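Long-range contact in galactokinase (Bifidobacterium longum subsp. infantis ATCC 15697 = JCM 1222 = DSM 20088, PDB 6TER), which probably phosphorylates galactose at the expense of ATP, as a magnesium-dependent sugar kinase of the GHMP family: residues Asn42-His47 / Val304-Arg309. Sequence-based numbering, arbitrary orientation.
Sequences NLIGEH and VTEIER. With GLA (alpha-D-galactopyranose), chain B.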
loop_
_atom_site.group_PDB
_atom_site.type_symbol
_atom_site.label_atom_id
_atom_site.label_comp_id
_atom_site.label_asym_id
_atom_site.label_seq_id
_atom_site.Cartn_x
_atom_site.Cartn_y
_atom_site.Cartn_z
ATOM N N ASN A 42 -3.538 1.351 -4.757
ATOM C CA ASN A 42 -4.870 0.784 -4.524
ATOM C C ASN A 42 -5.864 1.406 -5.507
ATOM O O ASN A 42 -6.221 2.598 -5.345
ATOM C CB ASN A 42 -5.367 0.991 -3.109
ATOM C CG ASN A 42 -6.542 0.080 -2.841
ATOM O OD1 ASN A 42 -6.679 -0.947 -3.486
ATOM N ND2 ASN A 42 -7.380 0.446 -1.895
ATOM N N LEU A 43 -6.326 0.624 -6.468
ATOM C CA LEU A 43 -7.225 1.171 -7.520
ATOM C C LEU A 43 -8.500 1.729 -6.898
ATOM O O LEU A 43 -8.911 2.784 -7.298
ATOM C CB LEU A 43 -7.573 0.102 -8.546
ATOM C CG LEU A 43 -6.413 -0.468 -9.356
ATOM C CD1 LEU A 43 -6.914 -1.570 -10.260
ATOM C CD2 LEU A 43 -5.682 0.602 -10.170
ATOM N N ILE A 44 -9.135 1.011 -5.981
ATOM C CA ILE A 44 -10.379 1.497 -5.357
ATOM C C ILE A 44 -10.590 0.578 -4.150
ATOM O O ILE A 44 -9.983 -0.502 -4.131
ATOM C CB ILE A 44 -11.492 1.447 -6.437
ATOM C CG1 ILE A 44 -12.713 2.270 -6.022
ATOM C CG2 ILE A 44 -11.836 0.009 -6.838
ATOM C CD1 ILE A 44 -13.778 2.354 -7.088
ATOM N N GLY A 45 -11.363 1.025 -3.158
ATOM C CA GLY A 45 -11.675 0.282 -1.924
ATOM C C GLY A 45 -10.780 0.804 -0.831
ATOM O O GLY A 45 -9.998 0.007 -0.292
ATOM N N GLU A 46 -10.868 2.103 -0.576
ATOM C CA GLU A 46 -9.950 2.826 0.339
ATOM C C GLU A 46 -10.594 2.937 1.723
ATOM O O GLU A 46 -11.800 3.264 1.779
ATOM C CB GLU A 46 -9.657 4.219 -0.173
ATOM C CG GLU A 46 -8.188 4.622 0.064
ATOM C CD GLU A 46 -7.155 3.851 -0.767
ATOM O OE1 GLU A 46 -6.478 2.952 -0.252
ATOM O OE2 GLU A 46 -7.004 4.191 -1.955
ATOM N N HIS A 47 -9.810 2.723 2.795
ATOM C CA HIS A 47 -10.310 2.767 4.204
ATOM C C HIS A 47 -11.348 1.667 4.442
ATOM O O HIS A 47 -12.218 1.794 5.385
ATOM C CB HIS A 47 -10.727 4.200 4.586
ATOM C CG HIS A 47 -9.524 5.062 4.799
ATOM N ND1 HIS A 47 -8.821 5.049 6.010
ATOM C CD2 HIS A 47 -8.802 5.849 3.949
ATOM C CE1 HIS A 47 -7.772 5.861 5.907
ATOM N NE2 HIS A 47 -7.735 6.360 4.664
ATOM N N VAL A 304 -19.581 1.848 3.731
ATOM C CA VAL A 304 -20.686 1.124 3.038
ATOM C C VAL A 304 -20.619 1.367 1.521
ATOM O O VAL A 304 -20.635 0.354 0.755
ATOM C CB VAL A 304 -22.057 1.495 3.611
ATOM C CG1 VAL A 304 -23.159 0.997 2.673
ATOM C CG2 VAL A 304 -22.254 0.936 5.013
ATOM N N THR A 305 -20.573 2.605 1.050
ATOM C CA THR A 305 -20.660 2.802 -0.450
ATOM C C THR A 305 -19.362 2.339 -1.081
ATOM O O THR A 305 -19.408 1.841 -2.279
ATOM C CB THR A 305 -20.943 4.229 -0.929
ATOM O OG1 THR A 305 -19.962 5.174 -0.481
ATOM C CG2 THR A 305 -22.333 4.666 -0.518
ATOM N N GLU A 306 -18.235 2.508 -0.376
ATOM C CA GLU A 306 -16.912 2.163 -1.019
ATOM C C GLU A 306 -16.809 0.651 -1.325
ATOM O O GLU A 306 -16.275 0.256 -2.381
ATOM C CB GLU A 306 -15.768 2.622 -0.118
ATOM C CG GLU A 306 -14.382 2.534 -0.745
ATOM C CD GLU A 306 -13.986 3.529 -1.831
ATOM O OE1 GLU A 306 -14.801 4.377 -2.241
ATOM O OE2 GLU A 306 -12.852 3.395 -2.323
ATOM N N ILE A 307 -17.282 -0.221 -0.436
ATOM C CA ILE A 307 -17.176 -1.693 -0.640
ATOM C C ILE A 307 -17.944 -2.050 -1.946
ATOM O O ILE A 307 -17.413 -2.800 -2.768
ATOM C CB ILE A 307 -17.657 -2.424 0.628
ATOM C CG1 ILE A 307 -16.679 -2.286 1.814
ATOM C CG2 ILE A 307 -17.986 -3.893 0.347
ATOM C CD1 ILE A 307 -17.362 -2.626 3.186
ATOM N N GLU A 308 -19.134 -1.470 -2.157
ATOM C CA GLU A 308 -20.004 -1.711 -3.330
ATOM C C GLU A 308 -19.292 -1.199 -4.580
ATOM O O GLU A 308 -19.285 -1.924 -5.576
ATOM C CB GLU A 308 -21.362 -1.012 -3.170
ATOM C CG GLU A 308 -22.460 -1.675 -3.975
ATOM C CD GLU A 308 -22.937 -2.984 -3.368
ATOM O OE1 GLU A 308 -23.613 -2.942 -2.313
ATOM O OE2 GLU A 308 -22.600 -4.027 -3.923
ATOM N N ARG A 309 -18.626 -0.047 -4.487
ATOM C CA ARG A 309 -17.861 0.500 -5.633
ATOM C C ARG A 309 -16.771 -0.489 -6.036
ATOM O O ARG A 309 -16.533 -0.582 -7.228
ATOM C CB ARG A 309 -17.341 1.874 -5.288
ATOM C CG ARG A 309 -18.440 2.913 -5.157
ATOM C CD ARG A 309 -17.773 4.250 -5.255
ATOM N NE ARG A 309 -17.196 4.592 -3.957
ATOM C CZ ARG A 309 -17.848 5.251 -2.999
ATOM N NH1 ARG A 309 -19.112 5.642 -3.147
ATOM N NH2 ARG A 309 -17.213 5.516 -1.883
HETATM C C1 GLA B . -2.829 2.921 4.434
HETATM C C2 GLA B . -2.818 1.629 5.226
HETATM C C3 GLA B . -3.588 0.553 4.458
HETATM C C4 GLA B . -5.064 1.017 4.174
HETATM C C5 GLA B . -5.099 2.383 3.550
HETATM C C6 GLA B . -6.563 2.907 3.413
HETATM O O1 GLA B . -2.070 2.787 3.204
HETATM O O2 GLA B . -1.482 1.183 5.631
HETATM O O3 GLA B . -3.649 -0.654 5.235
HETATM O O4 GLA B . -5.885 1.102 5.361
HETATM O O5 GLA B . -4.219 3.307 4.227
HETATM O O6 GLA B . -7.230 2.211 2.309
#
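E306, on helix 294-318, reaches across to the backbone of G45 and E46 in the galactose-binding signature loop of this GHMP kinase, and is an example of one buried carboxylate satisfying consecutive amides of a chain that lacks regular structure. E306 OE2 accepts from G45 N at 2.9 Å and, more nearly straight, from E46 N at an N-H...O angle of 165°. Both donors come to the anti side of that oxygen, yet from opposite faces of the carboxylate plane, so the two bonds hold OE2 from above and below; S332 of helix 322-340 adds a further hydrogen bond to the same atom. With CG anti to the backbone N (chi1 -171°), the E306 side chain leaves the helix toward the loop before bending at chi2.

E306 OE1 is taken up by R309, whose NE and NH2 both donate to it side-on, R309 NH2 to E306 OE1 at 2.7 Å as a salt bridge in the guanidinium plane. This pairing would be expected to favour the charged carboxylate. Beside this polar cluster, I44 lays CD1 against R309 CB at 4.0 Å, the two side chains crossing at about a right angle.

These bonds probably help to hold the course of the loop as it enters the sugar site. E46 directs its own carboxylate away from the helix: OE2 forms a salt bridge with R363, while OE1 takes a hydrogen bond from N42 ND2. E46 OE1 also lies 2.8 Å from O6 of alpha-D-galactose. One residue on, the sugar's C6 sits over the centre of one face of the H47 ring, whose ND1 and NE2 are satisfied by Y50 OH and G367 O, and H47 N donates to O6 of the same sugar at 2.7 Å, almost perfectly straight at 177°.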